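Local structure of fusolin (Anomala cuprea entomopoxvirus, 4YN1) at residues C81-Q86 against V165-L170. The protein crystallises in vivo into viral spindles that enhance virulence, and probably acts on chitin as a lytic polysaccharide monooxygenase of the LPMO_10 family. Sequence-based numbering, arbitrary orientation.
Sequences CWIKEQ and VTWPLL
Lys84 lays its aliphatic chain over one face of the Trp167 indole. The closest point is Lys84 CG, 3.5 Å from Trp167 CG; measured to the centroid of the five-membered ring, it stands 3.7 Å away and 18° off the normal, a CH-pi contact of an aliphatic methylene with the pi face. From there the extended lysine chain runs off the ring and past the tryptophan's own stem, with Lys84 CD 3.7 Å from Trp167 CB. Lysine suits this position because its methylenes can cover an aromatic while its charge stays at the margin: NZ gives a 2.8 Å hydrogen bond to a water that in turn donates to Trp167 O, also at 2.8 Å, so one residue is gripped at both ring and backbone. Ile83, one step back on helix 80-87, touches the benzo half instead. Its CG2, set anti to the backbone N (chi1 -64° places CG1 beside that nitrogen), lies 3.8 Å from Trp167 CZ2 and approaches the ring obliquely. The contact joins this helix, which lies between strands 70-72 and 120-123 of the beta-sandwich core expected of an LPMO, to the loop between antiparallel strands 147-154 and 170-176. Tyr152 and Tyr212, from neighbouring strands of the mixed sheet, meet the indole edge-to-face. Tryptophan offers a broad apolar surface here together with one polar atom, and that buried NE1 is satisfied by Val88 O, just beyond the helix.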
ATOM      1  N   CYS A  81     -12.390   6.469 -15.334  1.00 20.79           N
ATOM      2  CA  CYS A  81     -12.165   7.910 -15.547  1.00 21.43           C
ATOM      3  C   CYS A  81     -12.850   8.749 -14.483  1.00 21.00           C
ATOM      4  O   CYS A  81     -12.279   9.728 -14.009  1.00 19.45           O
ATOM      5  CB  CYS A  81     -12.615   8.318 -16.943  1.00 24.15           C
ATOM      6  SG  CYS A  81     -11.706   7.478 -18.247  1.00 29.36           S
ATOM      7  N   TRP A  82     -14.054   8.342 -14.062  1.00 18.44           N
ATOM      8  CA  TRP A  82     -14.786   8.987 -12.977  1.00 17.41           C
ATOM      9  C   TRP A  82     -13.982   8.831 -11.654  1.00 17.41           C
ATOM     10  O   TRP A  82     -13.823   9.789 -10.907  1.00 17.23           O
ATOM     11  CB  TRP A  82     -16.196   8.370 -12.818  1.00 17.33           C
ATOM     12  CG  TRP A  82     -16.938   8.877 -11.620  1.00 20.26           C
ATOM     13  CD1 TRP A  82     -17.154   8.220 -10.449  1.00 22.75           C
ATOM     14  CD2 TRP A  82     -17.514  10.178 -11.462  1.00 22.41           C
ATOM     15  NE1 TRP A  82     -17.836   9.024  -9.572  1.00 22.79           N
ATOM     16  CE2 TRP A  82     -18.060  10.239 -10.161  1.00 26.16           C
ATOM     17  CE3 TRP A  82     -17.687  11.280 -12.321  1.00 26.35           C
ATOM     18  CZ2 TRP A  82     -18.762  11.357  -9.697  1.00 27.10           C
ATOM     19  CZ3 TRP A  82     -18.399  12.379 -11.862  1.00 28.82           C
ATOM     20  CH2 TRP A  82     -18.895  12.424 -10.554  1.00 29.32           C
ATOM     21  N   ILE A  83     -13.459   7.647 -11.402  1.00 15.91           N
ATOM     22  CA  ILE A  83     -12.658   7.390 -10.174  1.00 15.64           C
ATOM     23  C   ILE A  83     -11.408   8.286 -10.143  1.00 19.11           C
ATOM     24  O   ILE A  83     -11.170   9.026  -9.184  1.00 17.53           O
ATOM     25  CB  ILE A  83     -12.290   5.887 -10.102  1.00 18.17           C
ATOM     26  CG1 ILE A  83     -13.569   5.004  -9.955  1.00 19.34           C
ATOM     27  CG2 ILE A  83     -11.240   5.584  -8.997  1.00 18.59           C
ATOM     28  CD1 ILE A  83     -14.442   5.294  -8.815  1.00 18.55           C
ATOM     29  N   LYS A  84     -10.650   8.233 -11.226  1.00 19.72           N
ATOM     30  CA  LYS A  84      -9.398   8.985 -11.378  1.00 20.65           C
ATOM     31  C   LYS A  84      -9.558  10.466 -11.229  1.00 28.11           C
ATOM     32  O   LYS A  84      -8.658  11.116 -10.715  1.00 27.51           O
ATOM     33  CB  LYS A  84      -8.805   8.734 -12.762  1.00 22.58           C
ATOM     34  CG  LYS A  84      -8.274   7.343 -12.990  1.00 26.02           C
ATOM     35  CD  LYS A  84      -7.553   7.285 -14.333  1.00 33.92           C
ATOM     36  CE  LYS A  84      -7.224   5.873 -14.692  1.00 42.25           C
ATOM     37  NZ  LYS A  84      -6.431   5.773 -15.961  1.00 34.67           N
ATOM     38  N   GLU A  85     -10.650  11.030 -11.741  1.00 25.04           N
ATOM     39  CA  GLU A  85     -10.798  12.473 -11.771  1.00 26.87           C
ATOM     40  C   GLU A  85     -11.616  13.049 -10.636  1.00 30.27           C
ATOM     41  O   GLU A  85     -11.379  14.190 -10.259  1.00 31.46           O
ATOM     42  CB  GLU A  85     -11.367  12.891 -13.149  1.00 28.56           C
ATOM     43  CG  GLU A  85     -10.603  12.333 -14.356  1.00 38.83           C
ATOM     44  CD  GLU A  85      -9.244  12.918 -14.696  1.00 67.12           C
ATOM     45  OE1 GLU A  85      -8.605  12.403 -15.645  1.00 62.26           O
ATOM     46  OE2 GLU A  85      -8.796  13.856 -14.000  1.00 67.86           O
ATOM     47  N   GLN A  86     -12.561  12.300 -10.082  1.00 24.65           N
ATOM     48  CA  GLN A  86     -13.424  12.818  -9.021  1.00 24.36           C
ATOM     49  C   GLN A  86     -13.413  12.064  -7.697  1.00 26.23           C
ATOM     50  O   GLN A  86     -13.771  12.658  -6.684  1.00 29.01           O
ATOM     51  CB  GLN A  86     -14.874  12.806  -9.521  1.00 26.96           C
ATOM     52  CG  GLN A  86     -15.111  13.568 -10.830  1.00 48.70           C
ATOM     53  CD  GLN A  86     -14.882  15.057 -10.706  1.00 61.08           C
ATOM     54  OE1 GLN A  86     -15.153  15.665  -9.665  1.00 48.17           O
ATOM     55  NE2 GLN A  86     -14.405  15.689 -11.775  1.00 61.31           N
ATOM     56  N   VAL A 165       2.295   7.863  -5.727  1.00 12.39           N
ATOM     57  CA  VAL A 165       1.504   6.883  -6.468  1.00 12.31           C
ATOM     58  C   VAL A 165       0.336   7.695  -7.083  1.00 15.48           C
ATOM     59  O   VAL A 165      -0.388   8.354  -6.350  1.00 15.65           O
ATOM     60  CB  VAL A 165       0.987   5.783  -5.515  1.00 15.08           C
ATOM     61  CG1 VAL A 165      -0.042   4.909  -6.192  1.00 15.86           C
ATOM     62  CG2 VAL A 165       2.139   4.943  -4.988  1.00 15.84           C
ATOM     63  N   THR A 166       0.210   7.718  -8.413  1.00 13.47           N
ATOM     64  CA  THR A 166      -0.845   8.484  -9.096  1.00 14.05           C
ATOM     65  C   THR A 166      -1.328   7.643 -10.269  1.00 14.91           C
ATOM     66  O   THR A 166      -0.605   6.747 -10.728  1.00 13.99           O
ATOM     67  CB  THR A 166      -0.303   9.866  -9.589  1.00 28.94           C
ATOM     68  OG1 THR A 166       0.717   9.620 -10.565  1.00 33.46           O
ATOM     69  CG2 THR A 166       0.294  10.672  -8.499  1.00 37.60           C
ATOM     70  N   TRP A 167      -2.554   7.887 -10.723  1.00 11.12           N
ATOM     71  CA  TRP A 167      -3.163   7.054 -11.771  1.00 12.17           C
ATOM     72  C   TRP A 167      -2.376   6.950 -13.101  1.00 15.52           C
ATOM     73  O   TRP A 167      -2.191   5.835 -13.610  1.00 14.41           O
ATOM     74  CB  TRP A 167      -4.612   7.458 -12.014  1.00 12.19           C
ATOM     75  CG  TRP A 167      -5.487   7.177 -10.839  1.00 12.49           C
ATOM     76  CD1 TRP A 167      -6.001   8.085  -9.951  1.00 15.16           C
ATOM     77  CD2 TRP A 167      -5.934   5.888 -10.404  1.00 12.44           C
ATOM     78  NE1 TRP A 167      -6.800   7.449  -9.045  1.00 13.31           N
ATOM     79  CE2 TRP A 167      -6.805   6.099  -9.317  1.00 15.67           C
ATOM     80  CE3 TRP A 167      -5.822   4.598 -10.934  1.00 13.76           C
ATOM     81  CZ2 TRP A 167      -7.463   5.044  -8.677  1.00 15.57           C
ATOM     82  CZ3 TRP A 167      -6.478   3.551 -10.300  1.00 16.25           C
ATOM     83  CH2 TRP A 167      -7.265   3.779  -9.169  1.00 16.61           C
ATOM     84  N   PRO A 168      -1.775   8.026 -13.620  1.00 14.00           N
ATOM     85  CA  PRO A 168      -0.941   7.861 -14.839  1.00 14.44           C
ATOM     86  C   PRO A 168       0.326   7.018 -14.637  1.00 17.36           C
ATOM     87  O   PRO A 168       0.973   6.651 -15.626  1.00 18.90           O
ATOM     88  CB  PRO A 168      -0.609   9.284 -15.258  1.00 17.20           C
ATOM     89  CG  PRO A 168      -1.152  10.171 -14.244  1.00 22.38           C
ATOM     90  CD  PRO A 168      -1.840   9.427 -13.176  1.00 16.69           C
ATOM     91  N   LEU A 169       0.696   6.685 -13.366  1.00 11.81           N
ATOM     92  CA  LEU A 169       1.834   5.815 -13.100  1.00 10.79           C
ATOM     93  C   LEU A 169       1.388   4.406 -12.746  1.00 13.87           C
ATOM     94  O   LEU A 169       2.228   3.617 -12.300  1.00 14.42           O
ATOM     95  CB  LEU A 169       2.703   6.391 -11.970  1.00 11.39           C
ATOM     96  CG  LEU A 169       3.272   7.769 -12.179  1.00 14.84           C
ATOM     97  CD1 LEU A 169       4.240   8.129 -11.036  1.00 14.86           C
ATOM     98  CD2 LEU A 169       3.963   7.857 -13.530  1.00 17.67           C
ATOM     99  N   LEU A 170       0.105   4.063 -12.961  1.00 11.67           N
ATOM    100  CA  LEU A 170      -0.450   2.730 -12.622  1.00 11.51           C
ATOM    101  C   LEU A 170      -0.975   2.028 -13.855  1.00 15.78           C
ATOM    102  O   LEU A 170      -1.461   2.672 -14.775  1.00 16.52           O
ATOM    103  CB  LEU A 170      -1.585   2.884 -11.599  1.00 11.33           C
ATOM    104  CG  LEU A 170      -1.196   3.252 -10.171  1.00 12.59           C
ATOM    105  CD1 LEU A 170      -2.428   3.594  -9.388  1.00 13.81           C
ATOM    106  CD2 LEU A 170      -0.447   2.143  -9.501  1.00 13.23           C
TER
HETATM  107  O   HOH W   1      -4.370   4.354 -14.683  1.00 32.86           O